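Local structure of membrane-bound lytic murein transglycosylase (Agrobacterium tumefaciens, 2PNW) at residues 102-114 against 171-183. The protein probably cleaves the glycan strands of peptidoglycan as a lytic transglycosylase of the MltA family, releasing 1,6-anhydro-muropeptides. Sequence-based numbering, arbitrary orientation. Where two conformers were deposited one is given.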
ATOM      1  N   TYR A 102      -3.467  -0.590  -6.815  1.00 18.50           N
ATOM      2  CA  TYR A 102      -4.418  -1.658  -7.148  1.00 18.27           C
ATOM      3  C   TYR A 102      -3.661  -2.962  -7.097  1.00 17.90           C
ATOM      4  O   TYR A 102      -2.447  -2.940  -6.891  1.00 18.24           O
ATOM      5  CB  TYR A 102      -5.064  -1.427  -8.530  1.00 18.93           C
ATOM      6  CG  TYR A 102      -4.159  -1.665  -9.720  1.00 19.23           C
ATOM      7  CD1 TYR A 102      -4.408  -2.719 -10.611  1.00 19.13           C
ATOM      8  CD2 TYR A 102      -3.049  -0.841  -9.954  1.00 17.03           C
ATOM      9  CE1 TYR A 102      -3.564  -2.939 -11.727  1.00 19.60           C
ATOM     10  CE2 TYR A 102      -2.205  -1.065 -11.045  1.00 19.75           C
ATOM     11  CZ  TYR A 102      -2.471  -2.090 -11.918  1.00 20.15           C
ATOM     12  OH  TYR A 102      -1.636  -2.289 -13.001  1.00 21.33           O
ATOM     13  N   GLU A 103      -4.377  -4.083  -7.196  1.00 16.38           N
ATOM     14  CA  GLU A 103      -3.760  -5.408  -7.269  1.00 16.83           C
ATOM     15  C   GLU A 103      -3.798  -5.820  -8.740  1.00 16.51           C
ATOM     16  O   GLU A 103      -4.900  -6.138  -9.241  1.00 16.51           O
ATOM     17  CB  GLU A 103      -4.598  -6.420  -6.481  1.00 16.35           C
ATOM     18  CG  GLU A 103      -3.943  -7.798  -6.322  1.00 18.37           C
ATOM     19  CD  GLU A 103      -4.858  -8.845  -5.627  1.00 19.77           C
ATOM     20  OE1 GLU A 103      -6.111  -8.716  -5.664  1.00 22.83           O
ATOM     21  OE2 GLU A 103      -4.311  -9.842  -5.104  1.00 21.07           O
ATOM     22  N   PRO A 104      -2.636  -5.816  -9.442  1.00 16.04           N
ATOM     23  CA  PRO A 104      -2.716  -6.237 -10.834  1.00 16.27           C
ATOM     24  C   PRO A 104      -2.922  -7.727 -11.027  1.00 17.32           C
ATOM     25  O   PRO A 104      -2.549  -8.556 -10.178  1.00 17.05           O
ATOM     26  CB  PRO A 104      -1.336  -5.833 -11.426  1.00 16.09           C
ATOM     27  CG  PRO A 104      -0.703  -4.896 -10.398  1.00 16.83           C
ATOM     28  CD  PRO A 104      -1.270  -5.387  -9.082  1.00 15.92           C
ATOM     29  N   GLU A 105      -3.507  -8.068 -12.162  1.00 17.11           N
ATOM     30  CA  GLU A 105      -3.496  -9.423 -12.625  1.00 19.12           C
ATOM     31  C   GLU A 105      -2.253  -9.568 -13.520  1.00 19.43           C
ATOM     32  O   GLU A 105      -2.043  -8.750 -14.426  1.00 20.42           O
ATOM     33  CB  GLU A 105      -4.795  -9.675 -13.393  1.00 20.26           C
ATOM     34  CG  GLU A 105      -4.985 -11.082 -13.792  1.00 26.85           C
ATOM     35  CD  GLU A 105      -6.383 -11.318 -14.351  1.00 34.26           C
ATOM     36  OE1 GLU A 105      -7.345 -11.361 -13.553  1.00 37.36           O
ATOM     37  OE2 GLU A 105      -6.498 -11.463 -15.583  1.00 36.54           O
ATOM     38  N   LEU A 106      -1.434 -10.581 -13.264  1.00 18.74           N
ATOM     39  CA  LEU A 106      -0.214 -10.798 -14.023  1.00 18.82           C
ATOM     40  C   LEU A 106      -0.195 -12.193 -14.624  1.00 19.44           C
ATOM     41  O   LEU A 106      -0.279 -13.186 -13.895  1.00 18.95           O
ATOM     42  CB  LEU A 106       1.002 -10.613 -13.110  1.00 19.03           C
ATOM     43  CG  LEU A 106       2.406 -10.709 -13.730  1.00 19.05           C
ATOM     44  CD1 LEU A 106       2.670  -9.558 -14.714  1.00 20.49           C
ATOM     45  CD2 LEU A 106       3.487 -10.740 -12.659  1.00 18.71           C
ATOM     46  N   GLU A 107      -0.085 -12.274 -15.958  1.00 19.16           N
ATOM     47  CA  GLU A 107       0.094 -13.552 -16.635  1.00 20.53           C
ATOM     48  C   GLU A 107       1.442 -14.163 -16.311  1.00 18.83           C
ATOM     49  O   GLU A 107       2.491 -13.489 -16.419  1.00 17.49           O
ATOM     50  CB  GLU A 107      -0.024 -13.385 -18.168  1.00 19.48           C
ATOM     51  CG  GLU A 107      -1.441 -13.006 -18.605  1.00 23.93           C
ATOM     52  CD  GLU A 107      -1.562 -12.811 -20.121  1.00 27.36           C
ATOM     53  OE1 GLU A 107      -0.553 -12.987 -20.863  1.00 34.28           O
ATOM     54  OE2 GLU A 107      -2.681 -12.468 -20.561  1.00 36.55           O
ATOM     55  N   VAL A 108       1.417 -15.450 -15.957  1.00 17.63           N
ATOM     56  CA  VAL A 108       2.627 -16.196 -15.628  1.00 17.34           C
ATOM     57  C   VAL A 108       2.589 -17.617 -16.154  1.00 18.14           C
ATOM     58  O   VAL A 108       1.547 -18.066 -16.654  1.00 18.26           O
ATOM     59  CB  VAL A 108       2.869 -16.237 -14.083  1.00 18.05           C
ATOM     60  CG1 VAL A 108       2.995 -14.807 -13.534  1.00 16.17           C
ATOM     61  CG2 VAL A 108       1.729 -16.989 -13.365  1.00 16.57           C
ATOM     62  N   SER A 109       3.730 -18.295 -16.047  1.00 18.65           N
ATOM     63  CA  SER A 109       3.850 -19.700 -16.306  1.00 20.26           C
ATOM     64  C   SER A 109       4.625 -20.386 -15.184  1.00 21.22           C
ATOM     65  O   SER A 109       5.498 -19.789 -14.518  1.00 20.37           O
ATOM     66  CB  SER A 109       4.558 -19.949 -17.643  1.00 20.80           C
ATOM     67  OG  SER A 109       4.728 -21.344 -17.859  1.00 23.22           O
ATOM     68  N   ALA A 110       4.313 -21.657 -14.976  1.00 21.17           N
ATOM     69  CA  ALA A 110       5.044 -22.468 -13.999  1.00 23.09           C
ATOM     70  C   ALA A 110       6.386 -22.937 -14.577  1.00 23.84           C
ATOM     71  O   ALA A 110       7.252 -23.396 -13.845  1.00 25.16           O
ATOM     72  CB  ALA A 110       4.187 -23.680 -13.568  1.00 23.09           C
ATOM     73  N   THR A 111       6.535 -22.807 -15.891  1.00 24.59           N
ATOM     74  CA  THR A 111       7.726 -23.290 -16.581  0.50 25.10           C
ATOM     75  C   THR A 111       8.393 -22.174 -17.387  1.00 25.08           C
ATOM     76  O   THR A 111       7.752 -21.486 -18.191  1.00 25.02           O
ATOM     77  CB  THR A 111       7.406 -24.470 -17.531  0.50 25.12           C
ATOM     78  OG1 THR A 111       6.437 -24.049 -18.497  0.50 26.33           O
ATOM     79  CG2 THR A 111       6.868 -25.676 -16.759  0.50 25.62           C
ATOM     80  N   PRO A 112       9.707 -21.991 -17.178  1.00 24.56           N
ATOM     81  CA  PRO A 112      10.386 -20.924 -17.911  1.00 24.22           C
ATOM     82  C   PRO A 112      10.732 -21.294 -19.354  1.00 25.21           C
ATOM     83  O   PRO A 112      11.054 -22.453 -19.643  1.00 24.91           O
ATOM     84  CB  PRO A 112      11.682 -20.751 -17.125  1.00 24.59           C
ATOM     85  CG  PRO A 112      11.967 -22.126 -16.609  1.00 24.17           C
ATOM     86  CD  PRO A 112      10.626 -22.728 -16.292  1.00 24.72           C
ATOM     87  N   ASP A 113      10.677 -20.310 -20.245  1.00 25.32           N
ATOM     88  CA  ASP A 113      11.212 -20.471 -21.596  1.00 25.53           C
ATOM     89  C   ASP A 113      11.551 -19.089 -22.142  1.00 26.18           C
ATOM     90  O   ASP A 113      11.648 -18.116 -21.371  1.00 25.10           O
ATOM     91  CB  ASP A 113      10.264 -21.268 -22.517  1.00 25.91           C
ATOM     92  CG  ASP A 113       8.901 -20.611 -22.729  1.00 26.24           C
ATOM     93  OD1 ASP A 113       8.746 -19.380 -22.636  1.00 26.48           O
ATOM     94  OD2 ASP A 113       7.949 -21.361 -23.035  1.00 27.01           O
ATOM     95  N   ASP A 114      11.713 -18.993 -23.456  1.00 26.56           N
ATOM     96  CA  ASP A 114      12.153 -17.752 -24.061  1.00 27.53           C
ATOM     97  C   ASP A 114      11.136 -16.631 -23.895  1.00 26.41           C
ATOM     98  O   ASP A 114      11.497 -15.454 -23.965  1.00 26.95           O
ATOM     99  CB  ASP A 114      12.498 -17.974 -25.538  1.00 29.29           C
ATOM    100  CG  ASP A 114      13.857 -18.660 -25.727  1.00 33.91           C
ATOM    101  OD1 ASP A 114      14.555 -18.955 -24.719  1.00 38.84           O
ATOM    102  OD2 ASP A 114      14.234 -18.907 -26.894  1.00 39.33           O
ATOM    103  N   GLY A 171      15.624 -22.791  -6.773  1.00 21.58           N
ATOM    104  CA  GLY A 171      14.239 -23.169  -6.514  1.00 20.39           C
ATOM    105  C   GLY A 171      13.430 -22.100  -5.808  1.00 20.05           C
ATOM    106  O   GLY A 171      12.414 -22.403  -5.184  1.00 18.99           O
ATOM    107  N   LEU A 172      13.848 -20.836  -5.948  1.00 18.74           N
ATOM    108  CA  LEU A 172      13.163 -19.722  -5.293  1.00 17.40           C
ATOM    109  C   LEU A 172      12.015 -19.091  -6.072  1.00 17.80           C
ATOM    110  O   LEU A 172      11.345 -18.191  -5.562  1.00 16.95           O
ATOM    111  CB  LEU A 172      14.186 -18.636  -4.911  1.00 17.41           C
ATOM    112  CG  LEU A 172      15.186 -19.020  -3.810  1.00 17.86           C
ATOM    113  CD1 LEU A 172      16.320 -17.975  -3.738  1.00 18.33           C
ATOM    114  CD2 LEU A 172      14.432 -19.134  -2.459  1.00 20.29           C
ATOM    115  N   GLU A 173      11.755 -19.564  -7.293  1.00 17.23           N
ATOM    116  CA  GLU A 173      10.750 -18.940  -8.142  1.00 17.20           C
ATOM    117  C   GLU A 173       9.355 -19.435  -7.761  1.00 17.75           C
ATOM    118  O   GLU A 173       9.164 -20.646  -7.542  1.00 17.91           O
ATOM    119  CB  GLU A 173      11.024 -19.251  -9.638  1.00 17.60           C
ATOM    120  CG  GLU A 173      12.451 -18.858 -10.124  1.00 18.61           C
ATOM    121  CD  GLU A 173      13.529 -19.905  -9.892  1.00 21.56           C
ATOM    122  OE1 GLU A 173      13.222 -21.035  -9.395  1.00 19.92           O
ATOM    123  OE2 GLU A 173      14.716 -19.585 -10.181  1.00 21.15           O
ATOM    124  N   ILE A 174       8.418 -18.500  -7.672  1.00 16.37           N
ATOM    125  CA  ILE A 174       6.977 -18.781  -7.543  1.00 17.75           C
ATOM    126  C   ILE A 174       6.387 -19.082  -8.931  1.00 18.26           C
ATOM    127  O   ILE A 174       5.585 -20.001  -9.084  1.00 18.43           O
ATOM    128  CB  ILE A 174       6.259 -17.564  -6.910  1.00 17.57           C
ATOM    129  CG1 ILE A 174       6.786 -17.314  -5.481  1.00 19.40           C
ATOM    130  CG2 ILE A 174       4.698 -17.729  -6.906  1.00 18.32           C
ATOM    131  CD1 ILE A 174       6.388 -15.966  -4.887  1.00 17.66           C
ATOM    132  N   ALA A 175       6.810 -18.305  -9.930  1.00 17.73           N
ATOM    133  CA  ALA A 175       6.356 -18.410 -11.323  1.00 17.46           C
ATOM    134  C   ALA A 175       7.238 -17.502 -12.185  1.00 17.49           C
ATOM    135  O   ALA A 175       8.101 -16.801 -11.647  1.00 17.12           O
ATOM    136  CB  ALA A 175       4.864 -17.998 -11.464  1.00 16.41           C
ATOM    137  N   TRP A 176       6.994 -17.503 -13.504  1.00 17.50           N
ATOM    138  CA  TRP A 176       7.733 -16.681 -14.461  1.00 18.10           C
ATOM    139  C   TRP A 176       6.773 -15.831 -15.257  1.00 17.21           C
ATOM    140  O   TRP A 176       5.814 -16.347 -15.823  1.00 16.05           O
ATOM    141  CB  TRP A 176       8.523 -17.563 -15.441  1.00 20.40           C
ATOM    142  CG  TRP A 176       9.823 -18.041 -14.915  1.00 22.11           C
ATOM    143  CD1 TRP A 176      11.058 -17.443 -15.091  1.00 24.92           C
ATOM    144  CD2 TRP A 176      10.052 -19.208 -14.137  1.00 24.03           C
ATOM    145  NE1 TRP A 176      12.029 -18.175 -14.464  1.00 24.94           N
ATOM    146  CE2 TRP A 176      11.436 -19.267 -13.875  1.00 24.05           C
ATOM    147  CE3 TRP A 176       9.222 -20.213 -13.643  1.00 22.23           C
ATOM    148  CZ2 TRP A 176      12.008 -20.293 -13.152  1.00 24.90           C
ATOM    149  CZ3 TRP A 176       9.780 -21.218 -12.900  1.00 25.17           C
ATOM    150  CH2 TRP A 176      11.162 -21.252 -12.649  1.00 26.20           C
ATOM    151  N   ALA A 177       7.026 -14.528 -15.300  1.00 16.85           N
ATOM    152  CA  ALA A 177       6.206 -13.578 -16.064  1.00 16.91           C
ATOM    153  C   ALA A 177       6.806 -13.416 -17.474  1.00 17.69           C
ATOM    154  O   ALA A 177       7.942 -13.818 -17.721  1.00 17.79           O
ATOM    155  CB  ALA A 177       6.172 -12.230 -15.342  1.00 17.37           C
ATOM    156  N   ARG A 178       6.041 -12.832 -18.386  1.00 18.78           N
ATOM    157  CA  ARG A 178       6.529 -12.584 -19.756  1.00 20.50           C
ATOM    158  C   ARG A 178       6.744 -11.111 -20.026  1.00 20.43           C
ATOM    159  O   ARG A 178       7.266 -10.758 -21.094  1.00 20.13           O
ATOM    160  CB  ARG A 178       5.560 -13.155 -20.814  1.00 19.34           C
ATOM    161  CG  ARG A 178       4.162 -12.577 -20.755  1.00 21.76           C
ATOM    162  CD  ARG A 178       3.250 -13.189 -21.853  1.00 23.70           C
ATOM    163  NE  ARG A 178       3.842 -12.963 -23.168  1.00 28.67           N
ATOM    164  CZ  ARG A 178       3.566 -13.663 -24.266  1.00 32.77           C
ATOM    165  NH1 ARG A 178       2.681 -14.658 -24.233  1.00 31.70           N
ATOM    166  NH2 ARG A 178       4.187 -13.356 -25.409  1.00 34.71           N
ATOM    167  N   SER A 179       6.324 -10.250 -19.095  1.00 19.75           N
ATOM    168  CA  SER A 179       6.544  -8.796 -19.219  1.00 19.39           C
ATOM    169  C   SER A 179       7.355  -8.249 -18.044  1.00 19.89           C
ATOM    170  O   SER A 179       6.888  -8.287 -16.899  1.00 18.75           O
ATOM    171  CB  SER A 179       5.216  -8.062 -19.319  1.00 19.88           C
ATOM    172  OG  SER A 179       5.393  -6.653 -19.179  1.00 20.67           O
ATOM    173  N   LYS A 180       8.546  -7.713 -18.310  1.00 18.93           N
ATOM    174  CA  LYS A 180       9.327  -7.132 -17.207  1.00 19.61           C
ATOM    175  C   LYS A 180       8.687  -5.868 -16.639  1.00 18.04           C
ATOM    176  O   LYS A 180       8.767  -5.621 -15.428  1.00 18.28           O
ATOM    177  CB  LYS A 180      10.835  -6.973 -17.539  1.00 20.13           C
ATOM    178  CG  LYS A 180      11.226  -5.870 -18.468  1.00 23.98           C
ATOM    179  CD  LYS A 180      12.719  -6.010 -18.809  1.00 21.20           C
ATOM    180  CE  LYS A 180      13.041  -5.415 -20.158  1.00 25.28           C
ATOM    181  NZ  LYS A 180      14.495  -5.650 -20.478  1.00 20.46           N
ATOM    182  N   VAL A 181       8.016  -5.076 -17.488  1.00 17.36           N
ATOM    183  CA  VAL A 181       7.380  -3.870 -16.999  1.00 17.19           C
ATOM    184  C   VAL A 181       6.150  -4.195 -16.140  1.00 16.98           C
ATOM    185  O   VAL A 181       5.923  -3.567 -15.099  1.00 16.55           O
ATOM    186  CB  VAL A 181       7.050  -2.870 -18.133  1.00 18.24           C
ATOM    187  CG1 VAL A 181       6.232  -1.706 -17.571  1.00 16.87           C
ATOM    188  CG2 VAL A 181       8.382  -2.343 -18.730  1.00 17.75           C
ATOM    189  N   ASP A 182       5.366  -5.189 -16.564  1.00 16.85           N
ATOM    190  CA  ASP A 182       4.178  -5.544 -15.802  1.00 16.17           C
ATOM    191  C   ASP A 182       4.631  -6.064 -14.433  1.00 15.02           C
ATOM    192  O   ASP A 182       4.021  -5.723 -13.405  1.00 14.37           O
ATOM    193  CB  ASP A 182       3.341  -6.606 -16.529  1.00 16.95           C
ATOM    194  CG  ASP A 182       2.515  -6.029 -17.706  1.00 20.74           C
ATOM    195  OD1 ASP A 182       2.423  -4.803 -17.834  1.00 25.92           O
ATOM    196  OD2 ASP A 182       1.960  -6.819 -18.499  1.00 23.80           O
ATOM    197  N   LEU A 183       5.686  -6.881 -14.417  1.00 14.06           N
ATOM    198  CA  LEU A 183       6.212  -7.377 -13.139  1.00 14.17           C
ATOM    199  C   LEU A 183       6.771  -6.243 -12.267  1.00 14.94           C
ATOM    200  O   LEU A 183       6.578  -6.222 -11.040  1.00 14.40           O
ATOM    201  CB  LEU A 183       7.263  -8.454 -13.378  1.00 14.43           C
ATOM    202  CG  LEU A 183       7.954  -8.985 -12.119  1.00 15.39           C
ATOM    203  CD1 LEU A 183       6.941  -9.563 -11.105  1.00 16.88           C
ATOM    204  CD2 LEU A 183       8.957 -10.032 -12.559  1.00 17.39           C
TER
HETATM  205  O   HOH W   1       3.626 -11.434 -17.540  1.00 16.91           O
HETATM  206  O   HOH W   2       0.259 -14.972 -22.653  1.00 47.53           O
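With chi1 at -82°, Trp-176 swings its CG anti to its own carbonyl carbon, and one face of the indole is turned to Pro-112, whose CB stands 3.6 Å from the centroid of the five-membered ring, a CH-pi contact over the face. CG and CD of the proline continue across the six-membered ring, while CB of Glu-173 lies against the opposite face, off toward the rim. Leu-106 holds its CG anti to the backbone N (chi1 -176°), which carries both methyls to the other segment: CD1 meets CB of Asp-182 at 3.5 Å, and CD2 touches CD1 of Leu-183 and CB of Ala-177. The carboxylate of Asp-182 turns to Arg-238 in a salt bridge. Between these two clusters the backbones of Ser-109 and Trp-176 form an antiparallel hydrogen-bonded pair, each N lying 2.9 Å from the other residue's O. Next to it, CB of Val-108 packs on CB of Ala-175 at 3.7 Å. Further along, water takes over: one molecule joins Glu-107 O to Arg-178 N, and a second links Glu-107 OE1 to Arg-178 NH1, two opposite charges 5.0 Å apart. Ser-179 then N-caps helix 180-189, its OG accepting from Asp-182 N. The whole is a short antiparallel strand pairing whose second strand leads, through a two-residue turn, into an N-capped helix, within the MltA-specific insert domain.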